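Local coordinates for type IV pilus secretin PilQ family protein (Vibrio cholerae, PDB 6W6M), which probably forms the outer-membrane channel through which the type IV competence pilus passes during natural transformation, at residues 441-445 / 498-502; 334-340 / 549-555; 254-258 / 308-312. All blocks are in the same frame, centred on the assembly; numbering follows the deposited sequence.

Contact 1 of 3, residues 441-445 / 498-502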
loop_
_atom_site.group_PDB
_atom_site.type_symbol
_atom_site.label_atom_id
_atom_site.label_comp_id
_atom_site.label_asym_id
_atom_site.label_seq_id
_atom_site.Cartn_x
_atom_site.Cartn_y
_atom_site.Cartn_z
ATOM N N GLU A 441 -1.858 -15.959 34.484
ATOM C CA GLU A 441 -1.997 -15.207 33.240
ATOM C C GLU A 441 -1.672 -16.124 32.071
ATOM O O GLU A 441 -0.547 -16.610 31.960
ATOM C CB GLU A 441 -1.083 -13.988 33.230
ATOM C CG GLU A 441 -1.347 -13.014 34.341
ATOM C CD GLU A 441 -0.494 -11.785 34.216
ATOM O OE1 GLU A 441 0.423 -11.798 33.373
ATOM O OE2 GLU A 441 -0.741 -10.803 34.948
ATOM N N ILE A 442 -2.645 -16.342 31.205
ATOM C CA ILE A 442 -2.500 -17.286 30.097
ATOM C C ILE A 442 -2.018 -16.536 28.856
ATOM O O ILE A 442 -2.633 -15.532 28.469
ATOM C CB ILE A 442 -3.820 -18.005 29.835
ATOM C CG1 ILE A 442 -4.294 -18.712 31.097
ATOM C CG2 ILE A 442 -3.673 -19.020 28.738
ATOM C CD1 ILE A 442 -3.327 -19.713 31.614
ATOM N N PRO A 443 -0.909 -16.995 28.269
ATOM C CA PRO A 443 -0.394 -16.374 27.056
ATOM C C PRO A 443 -1.240 -16.859 25.902
ATOM O O PRO A 443 -1.294 -18.058 25.645
ATOM C CB PRO A 443 1.012 -16.955 26.942
ATOM C CG PRO A 443 0.916 -18.281 27.606
ATOM C CD PRO A 443 -0.054 -18.098 28.736
ATOM N N TYR A 444 -1.867 -15.960 25.153
ATOM C CA TYR A 444 -2.657 -16.397 23.999
ATOM C C TYR A 444 -1.925 -16.078 22.702
ATOM O O TYR A 444 -1.219 -15.075 22.617
ATOM C CB TYR A 444 -4.071 -15.820 24.026
ATOM C CG TYR A 444 -4.974 -16.597 24.950
ATOM C CD1 TYR A 444 -5.678 -17.703 24.495
ATOM C CD2 TYR A 444 -5.096 -16.249 26.287
ATOM C CE1 TYR A 444 -6.493 -18.427 25.340
ATOM C CE2 TYR A 444 -5.906 -16.967 27.140
ATOM C CZ TYR A 444 -6.603 -18.052 26.660
ATOM O OH TYR A 444 -7.413 -18.764 27.511
ATOM N N LEU A 445 -2.118 -16.898 21.675
ATOM C CA LEU A 445 -1.374 -16.682 20.441
ATOM C C LEU A 445 -1.983 -15.650 19.506
ATOM O O LEU A 445 -2.943 -15.933 18.783
ATOM C CB LEU A 445 -1.165 -18.000 19.694
ATOM C CG LEU A 445 -0.428 -17.888 18.357
ATOM C CD1 LEU A 445 0.834 -17.052 18.497
ATOM C CD2 LEU A 445 -0.103 -19.259 17.790
ATOM N N ALA A 498 -5.797 -24.285 22.059
ATOM C CA ALA A 498 -5.701 -23.157 22.973
ATOM C C ALA A 498 -6.381 -23.552 24.277
ATOM O O ALA A 498 -6.998 -24.615 24.372
ATOM C CB ALA A 498 -6.303 -21.899 22.348
ATOM N N VAL A 499 -6.284 -22.690 25.280
ATOM C CA VAL A 499 -6.747 -22.980 26.630
ATOM C C VAL A 499 -8.022 -22.191 26.882
ATOM O O VAL A 499 -8.096 -21.008 26.543
ATOM C CB VAL A 499 -5.675 -22.626 27.678
ATOM C CG1 VAL A 499 -6.077 -23.123 29.038
ATOM C CG2 VAL A 499 -4.345 -23.198 27.288
ATOM N N SER A 500 -9.022 -22.837 27.472
ATOM C CA SER A 500 -10.271 -22.183 27.828
ATOM C C SER A 500 -10.290 -21.849 29.317
ATOM O O SER A 500 -9.471 -22.328 30.095
ATOM C CB SER A 500 -11.460 -23.062 27.447
ATOM O OG SER A 500 -11.462 -24.266 28.178
ATOM N N ILE A 501 -11.240 -21.007 29.711
ATOM C CA ILE A 501 -11.309 -20.461 31.062
ATOM C C ILE A 501 -12.708 -20.670 31.618
ATOM O O ILE A 501 -13.693 -20.504 30.898
ATOM C CB ILE A 501 -10.929 -18.965 31.066
ATOM C CG1 ILE A 501 -9.461 -18.796 30.684
ATOM C CG2 ILE A 501 -11.193 -18.331 32.410
ATOM C CD1 ILE A 501 -9.054 -17.388 30.407
ATOM N N ASP A 502 -12.797 -21.032 32.896
ATOM C CA ASP A 502 -14.063 -21.174 33.610
ATOM C C ASP A 502 -14.250 -20.015 34.579
ATOM O O ASP A 502 -13.382 -19.770 35.416
ATOM C CB ASP A 502 -14.104 -22.486 34.382
ATOM C CG ASP A 502 -14.226 -23.680 33.484
ATOM O OD1 ASP A 502 -14.561 -23.513 32.298
ATOM O OD2 ASP A 502 -13.988 -24.803 33.963
#

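Contact 2 of 3, residues 334-340 / 549-555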
loop_
_atom_site.group_PDB
_atom_site.type_symbol
_atom_site.label_atom_id
_atom_site.label_comp_id
_atom_site.label_asym_id
_atom_site.label_seq_id
_atom_site.Cartn_x
_atom_site.Cartn_y
_atom_site.Cartn_z
ATOM N N ASN A 334 -25.517 -37.694 44.301
ATOM C CA ASN A 334 -25.860 -39.085 44.578
ATOM C C ASN A 334 -26.075 -39.857 43.285
ATOM O O ASN A 334 -26.598 -39.318 42.310
ATOM C CB ASN A 334 -27.123 -39.191 45.421
ATOM C CG ASN A 334 -26.910 -38.742 46.839
ATOM O OD1 ASN A 334 -25.790 -38.745 47.336
ATOM N ND2 ASN A 334 -27.984 -38.338 47.501
ATOM N N LEU A 335 -25.716 -41.140 43.300
ATOM C CA LEU A 335 -25.849 -41.981 42.109
ATOM C C LEU A 335 -26.117 -43.420 42.523
ATOM O O LEU A 335 -25.569 -43.876 43.531
ATOM C CB LEU A 335 -24.587 -41.890 41.266
ATOM C CG LEU A 335 -24.580 -42.540 39.893
ATOM C CD1 LEU A 335 -23.722 -41.751 38.963
ATOM C CD2 LEU A 335 -24.045 -43.932 40.006
ATOM N N GLU A 336 -26.944 -44.138 41.749
ATOM C CA GLU A 336 -27.229 -45.546 42.003
ATOM C C GLU A 336 -27.592 -46.294 40.724
ATOM O O GLU A 336 -28.374 -45.806 39.904
ATOM C CB GLU A 336 -28.352 -45.683 43.001
ATOM C CG GLU A 336 -28.661 -47.097 43.372
ATOM C CD GLU A 336 -29.751 -47.178 44.400
ATOM O OE1 GLU A 336 -30.276 -46.110 44.780
ATOM O OE2 GLU A 336 -30.088 -48.299 44.831
ATOM N N GLU A 337 -27.046 -47.498 40.576
ATOM C CA GLU A 337 -27.300 -48.318 39.394
ATOM C C GLU A 337 -27.409 -49.816 39.703
ATOM O O GLU A 337 -26.632 -50.356 40.482
ATOM C CB GLU A 337 -26.203 -48.082 38.358
ATOM C CG GLU A 337 -26.498 -48.674 36.993
ATOM C CD GLU A 337 -25.390 -48.407 35.997
ATOM O OE1 GLU A 337 -24.274 -48.053 36.432
ATOM O OE2 GLU A 337 -25.632 -48.551 34.780
ATOM N N LEU A 338 -28.380 -50.474 39.076
ATOM C CA LEU A 338 -28.620 -51.906 39.242
ATOM C C LEU A 338 -28.692 -52.608 37.889
ATOM O O LEU A 338 -29.333 -52.115 36.964
ATOM C CB LEU A 338 -29.927 -52.163 39.990
ATOM C CG LEU A 338 -30.103 -51.732 41.442
ATOM C CD1 LEU A 338 -31.512 -51.967 41.893
ATOM C CD2 LEU A 338 -29.149 -52.431 42.365
ATOM N N GLY A 339 -28.078 -53.782 37.772
ATOM C CA GLY A 339 -28.068 -54.472 36.495
ATOM C C GLY A 339 -28.013 -55.973 36.643
ATOM O O GLY A 339 -27.583 -56.495 37.674
ATOM N N VAL A 340 -28.435 -56.678 35.588
ATOM C CA VAL A 340 -28.585 -58.130 35.618
ATOM C C VAL A 340 -28.146 -58.749 34.298
ATOM O O VAL A 340 -28.415 -58.226 33.214
ATOM C CB VAL A 340 -30.036 -58.542 35.942
ATOM C CG1 VAL A 340 -30.196 -60.028 35.848
ATOM C CG2 VAL A 340 -30.412 -58.100 37.324
ATOM N N ARG A 549 -34.347 -56.144 34.100
ATOM C CA ARG A 549 -34.293 -54.704 33.882
ATOM C C ARG A 549 -33.016 -54.137 34.474
ATOM O O ARG A 549 -32.474 -54.662 35.447
ATOM C CB ARG A 549 -35.505 -54.011 34.492
ATOM C CG ARG A 549 -35.465 -53.925 35.980
ATOM C CD ARG A 549 -36.811 -53.606 36.536
ATOM N NE ARG A 549 -36.777 -53.558 37.986
ATOM C CZ ARG A 549 -37.850 -53.636 38.759
ATOM N NH1 ARG A 549 -39.048 -53.777 38.222
ATOM N NH2 ARG A 549 -37.719 -53.583 40.071
ATOM N N ARG A 550 -32.552 -53.041 33.879
ATOM C CA ARG A 550 -31.492 -52.222 34.451
ATOM C C ARG A 550 -32.066 -50.861 34.791
ATOM O O ARG A 550 -32.834 -50.295 34.008
ATOM C CB ARG A 550 -30.310 -52.068 33.501
ATOM C CG ARG A 550 -29.274 -51.096 33.999
ATOM C CD ARG A 550 -28.021 -51.156 33.172
ATOM N NE ARG A 550 -28.297 -50.922 31.765
ATOM C CZ ARG A 550 -27.443 -51.177 30.786
ATOM N NH1 ARG A 550 -26.254 -51.683 31.056
ATOM N NH2 ARG A 550 -27.783 -50.931 29.535
ATOM N N THR A 551 -31.693 -50.352 35.958
ATOM C CA THR A 551 -32.220 -49.126 36.534
ATOM C C THR A 551 -31.079 -48.184 36.903
ATOM O O THR A 551 -30.066 -48.604 37.472
ATOM C CB THR A 551 -33.068 -49.448 37.767
ATOM O OG1 THR A 551 -32.270 -50.136 38.733
ATOM C CG2 THR A 551 -34.267 -50.290 37.412
ATOM N N TYR A 552 -31.258 -46.902 36.585
ATOM C CA TYR A 552 -30.237 -45.884 36.804
ATOM C C TYR A 552 -30.886 -44.653 37.410
ATOM O O TYR A 552 -31.970 -44.262 36.977
ATOM C CB TYR A 552 -29.555 -45.533 35.485
ATOM C CG TYR A 552 -28.546 -44.424 35.573
ATOM C CD1 TYR A 552 -27.282 -44.643 36.101
ATOM C CD2 TYR A 552 -28.860 -43.150 35.150
ATOM C CE1 TYR A 552 -26.364 -43.634 36.187
ATOM C CE2 TYR A 552 -27.950 -42.133 35.239
ATOM C CZ TYR A 552 -26.703 -42.379 35.756
ATOM O OH TYR A 552 -25.793 -41.358 35.841
ATOM N N GLU A 553 -30.238 -44.042 38.397
ATOM C CA GLU A 553 -30.795 -42.862 39.041
ATOM C C GLU A 553 -29.701 -41.940 39.558
ATOM O O GLU A 553 -28.745 -42.391 40.191
ATOM C CB GLU A 553 -31.701 -43.256 40.180
ATOM C CG GLU A 553 -32.358 -42.092 40.834
ATOM C CD GLU A 553 -33.292 -42.516 41.933
ATOM O OE1 GLU A 553 -33.381 -43.733 42.192
ATOM O OE2 GLU A 553 -33.944 -41.636 42.533
ATOM N N GLN A 554 -29.856 -40.639 39.312
ATOM C CA GLN A 554 -28.815 -39.686 39.670
ATOM C C GLN A 554 -29.430 -38.373 40.131
ATOM O O GLN A 554 -30.522 -38.006 39.705
ATOM C CB GLN A 554 -27.884 -39.442 38.491
ATOM C CG GLN A 554 -26.713 -38.587 38.819
ATOM C CD GLN A 554 -25.747 -38.516 37.682
ATOM O OE1 GLN A 554 -25.916 -39.189 36.670
ATOM N NE2 GLN A 554 -24.730 -37.679 37.824
ATOM N N MET A 555 -28.804 -37.699 41.102
ATOM C CA MET A 555 -29.283 -36.413 41.613
ATOM C C MET A 555 -28.124 -35.488 42.005
ATOM O O MET A 555 -27.162 -35.932 42.625
ATOM C CB MET A 555 -30.203 -36.628 42.817
ATOM C CG MET A 555 -30.671 -35.339 43.472
ATOM S SD MET A 555 -31.800 -35.577 44.855
ATOM C CE MET A 555 -30.684 -36.193 46.112
#

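Contact 3 of 3, residues 254-258 / 308-312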
loop_
_atom_site.group_PDB
_atom_site.type_symbol
_atom_site.label_atom_id
_atom_site.label_comp_id
_atom_site.label_asym_id
_atom_site.label_seq_id
_atom_site.Cartn_x
_atom_site.Cartn_y
_atom_site.Cartn_z
ATOM N N SER A 254 3.470 37.869 42.707
ATOM C CA SER A 254 3.887 36.477 42.581
ATOM C C SER A 254 4.296 35.940 43.941
ATOM O O SER A 254 5.070 36.586 44.652
ATOM C CB SER A 254 5.051 36.345 41.597
ATOM O OG SER A 254 6.197 37.025 42.075
ATOM N N GLU A 255 3.789 34.760 44.297
ATOM C CA GLU A 255 4.137 34.151 45.581
ATOM C C GLU A 255 3.786 32.667 45.562
ATOM O O GLU A 255 3.167 32.164 44.623
ATOM C CB GLU A 255 3.442 34.866 46.740
ATOM C CG GLU A 255 1.939 34.977 46.610
ATOM C CD GLU A 255 1.324 35.622 47.829
ATOM O OE1 GLU A 255 1.806 35.342 48.944
ATOM O OE2 GLU A 255 0.372 36.418 47.673
ATOM N N ILE A 256 4.165 31.971 46.632
ATOM C CA ILE A 256 4.077 30.516 46.703
ATOM C C ILE A 256 3.122 30.102 47.814
ATOM O O ILE A 256 3.109 30.693 48.899
ATOM C CB ILE A 256 5.466 29.871 46.898
ATOM C CG1 ILE A 256 6.158 30.429 48.133
ATOM C CG2 ILE A 256 6.341 30.089 45.672
ATOM C CD1 ILE A 256 7.652 30.283 48.094
ATOM N N ILE A 257 2.333 29.068 47.533
ATOM C CA ILE A 257 1.350 28.503 48.448
ATOM C C ILE A 257 1.765 27.076 48.767
ATOM O O ILE A 257 1.916 26.252 47.858
ATOM C CB ILE A 257 -0.063 28.519 47.838
ATOM C CG1 ILE A 257 -0.341 29.862 47.170
ATOM C CG2 ILE A 257 -1.094 28.219 48.890
ATOM C CD1 ILE A 257 -1.690 29.950 46.535
ATOM N N LYS A 258 1.932 26.778 50.049
ATOM C CA LYS A 258 2.333 25.446 50.471
ATOM C C LYS A 258 1.104 24.586 50.723
ATOM O O LYS A 258 0.160 25.023 51.384
ATOM C CB LYS A 258 3.200 25.503 51.725
ATOM C CG LYS A 258 3.767 24.149 52.074
ATOM C CD LYS A 258 4.839 24.197 53.133
ATOM C CE LYS A 258 5.503 22.836 53.243
ATOM N NZ LYS A 258 6.374 22.726 54.440
ATOM N N ARG A 308 -6.531 31.515 48.067
ATOM C CA ARG A 308 -5.896 30.977 49.258
ATOM C C ARG A 308 -6.927 30.437 50.234
ATOM O O ARG A 308 -6.739 29.359 50.810
ATOM C CB ARG A 308 -5.041 32.061 49.906
ATOM C CG ARG A 308 -4.139 31.577 51.001
ATOM C CD ARG A 308 -3.206 32.676 51.462
ATOM N NE ARG A 308 -2.126 32.927 50.517
ATOM C CZ ARG A 308 -0.918 32.378 50.601
ATOM N NH1 ARG A 308 -0.634 31.540 51.585
ATOM N NH2 ARG A 308 0.008 32.667 49.700
ATOM N N GLU A 309 -8.042 31.147 50.404
ATOM C CA GLU A 309 -9.069 30.693 51.336
ATOM C C GLU A 309 -9.723 29.402 50.855
ATOM O O GLU A 309 -9.937 28.468 51.638
ATOM C CB GLU A 309 -10.111 31.792 51.529
ATOM C CG GLU A 309 -11.185 31.451 52.533
ATOM C CD GLU A 309 -12.169 32.584 52.729
ATOM O OE1 GLU A 309 -12.027 33.619 52.050
ATOM O OE2 GLU A 309 -13.083 32.441 53.567
ATOM N N ILE A 310 -10.021 29.317 49.560
ATOM C CA ILE A 310 -10.639 28.110 49.016
ATOM C C ILE A 310 -9.701 26.911 49.152
ATOM O O ILE A 310 -10.071 25.868 49.705
ATOM C CB ILE A 310 -11.067 28.340 47.557
ATOM C CG1 ILE A 310 -12.493 28.893 47.515
ATOM C CG2 ILE A 310 -10.964 27.067 46.757
ATOM C CD1 ILE A 310 -13.068 29.014 46.130
ATOM N N ILE A 311 -8.464 27.038 48.663
ATOM C CA ILE A 311 -7.573 25.886 48.710
ATOM C C ILE A 311 -7.055 25.607 50.107
ATOM O O ILE A 311 -6.423 24.571 50.320
ATOM C CB ILE A 311 -6.380 26.020 47.742
ATOM C CG1 ILE A 311 -5.508 27.214 48.094
ATOM C CG2 ILE A 311 -6.861 26.125 46.317
ATOM C CD1 ILE A 311 -4.280 26.820 48.862
ATOM N N GLU A 312 -7.290 26.499 51.068
ATOM C CA GLU A 312 -7.092 26.121 52.458
ATOM C C GLU A 312 -8.301 25.386 53.002
ATOM O O GLU A 312 -8.173 24.600 53.946
ATOM C CB GLU A 312 -6.792 27.353 53.310
#

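Contact 1 of 3, residues 441-445 / 498-502
Tyr-444 reaches across to the backbone of Val-499, bridging strands that pack through side chains and whose segment axes come within 8.2 Å. From CB the side chain sets off beside the backbone N (chi1 -80°), which sends the ring out across the gap toward 498-502. The ring arrives edge first: CE1 and CZ each lie 3.3 Å from Val-499 O, which sits in the ring plane. At the tip, the hydroxyl OH donates to Val-499 O at 2.5 Å. It comes in above the carbonyl plane, 43° out of it, instead of along a lone pair. The same OH also rests against the end of Ile-501, whose CD1 is 3.6 Å from it, so one aliphatic branch borders the polar tip. Beside this bond Ile-442 turns its CG2 to Val-499 CB at 4.3 Å, a looser apolar touch beside the tyrosine. All of these residues are buried. Phe-457 of a neighbouring subunit packs edge-to-face with the Tyr-444 ring, while Glu-441 and Ile-501 each join antiparallel ladders with strands of adjacent subunits. The contact therefore ties together the two outermost strands of one subunit's four-stranded antiparallel sheet, at the point where the sheet continues from subunit to subunit, consistent with the inner, gate-bearing wall of a secretin's double-walled barrel.

Contact 2 of 3, residues 334-340 / 549-555
Leu-338 and Thr-551 face each other in a regular antiparallel beta ladder, one step of the long-stranded sheet that fits the outer wall of a secretin barrel. Hydrogen-bonded pairs Asn-334/Met-555, Glu-336/Glu-553 and Leu-338/Thr-551 alternate with the non-hydrogen-bonded pairs Leu-335/Gln-554 and Glu-337/Tyr-552. Each hydrogen-bonded pair carries two bonds, as in Leu-338 N to Thr-551 O at 3.0 Å, returned by Thr-551 N to Leu-338 O at 3.1 Å. The face of Leu-335, Glu-337, Tyr-552 and Gln-554 is the more enclosed. There Leu-335 slants past the tyrosine, its CD1 3.8 Å from Tyr-552 OH and 4.0 Å from Gln-554 CD, and Glu-337 CG meets the tyrosine ring at its edge. Glu-337 is buried, its carboxylate taking weak hydrogen bonds from Ser-384, Thr-385 and Ser-386. The reverse face carries Leu-338, Glu-553 and Met-555 on the surface, and the like-charged Glu-336 OE1 and Glu-553 OE1 stay 4.7 Å apart. Its close spot is Thr-551 OG1, 3.3 Å from Leu-338 CB, the two side chains pointing the same way. At the end of the ladder Arg-550 lies alongside Glu-337, but it bends at chi3 (56°) and spends its guanidinium on Asp-533 and the carbonyl of Ala-383. What touches the glutamate is therefore the arginine's aliphatic part, with Arg-550 CD 3.9 Å from Glu-337 OE2.

Contact 3 of 3, residues 254-258 / 308-312
With chi1 at 54°, Glu-255 places its CG between the backbone N and the carbonyl carbon, and the chain then runs extended, carrying the carboxylate from the strand toward the helix and Arg-308. Arg-308 leaves its helix stretched out and folds at chi3 (-75°), swinging its head back onto the strand. The result is a salt bridge of 3.3 Å between Glu-255 OE1 and Arg-308 NH2. The carboxylate and guanidinium planes are 43° apart, so the groups meet obliquely and not as a flat, two-pronged pair. Ile-256 O stands near the guanidinium plane, 3.8 Å from Arg-308 NH2. Ile-257 lies over one face of the same guanidinium, its CG1 3.8 Å from Arg-308 NH2 and its CG2 above the plane toward the rim. The same Ile-257 CG2 also touches Ile-311 CD1 at 3.5 Å, about one helical turn beyond Arg-308. Ile-311 also packs on Ile-267 and Ile-271 of helix 264-271, which brings both helices to the same side of the sheet. Strand 253-258 itself is bonded to strand 294-299, forming the edge of a three-stranded antiparallel sheet. The helix segment runs nearly parallel to the strand, in the beta-alpha-beta-beta-alpha order familiar from the small periplasmic domains of secretins. Neighbouring subunits border the contact as well: Ile-256 packs on Ser-313 of one and Ile-310 on Leu-296 of another. Chemically, a buried isoleucine pair joins helix to sheet, while the partly exposed acid and base close over its margin. The single-pronged ion pair is probably tempered by solvent, and the apolar contact of Ile-257 with the guanidinium would restrict how the arginine head can turn.

Overall arrangement
From the N terminus, contact 3 comes first: it joins strand 253-258 to helix 303-314 and closes the small periplasmic-type domain. A short linker leads from that helix to strand 320-347, where contact 2 opens, and the loop it begins is not closed until strand 549-568, more than 200 residues later. Within that span contact 1 opens and closes, bringing the two edge strands of the four-stranded sheet together. Contacts 3 and 2 thus follow in series, and none cross. Contacts 2 and 3 lie on opposite sides of the chain's centre, their centres about 82 Å apart, while nearest atoms of contacts 1 and 2 are about 17 Å apart.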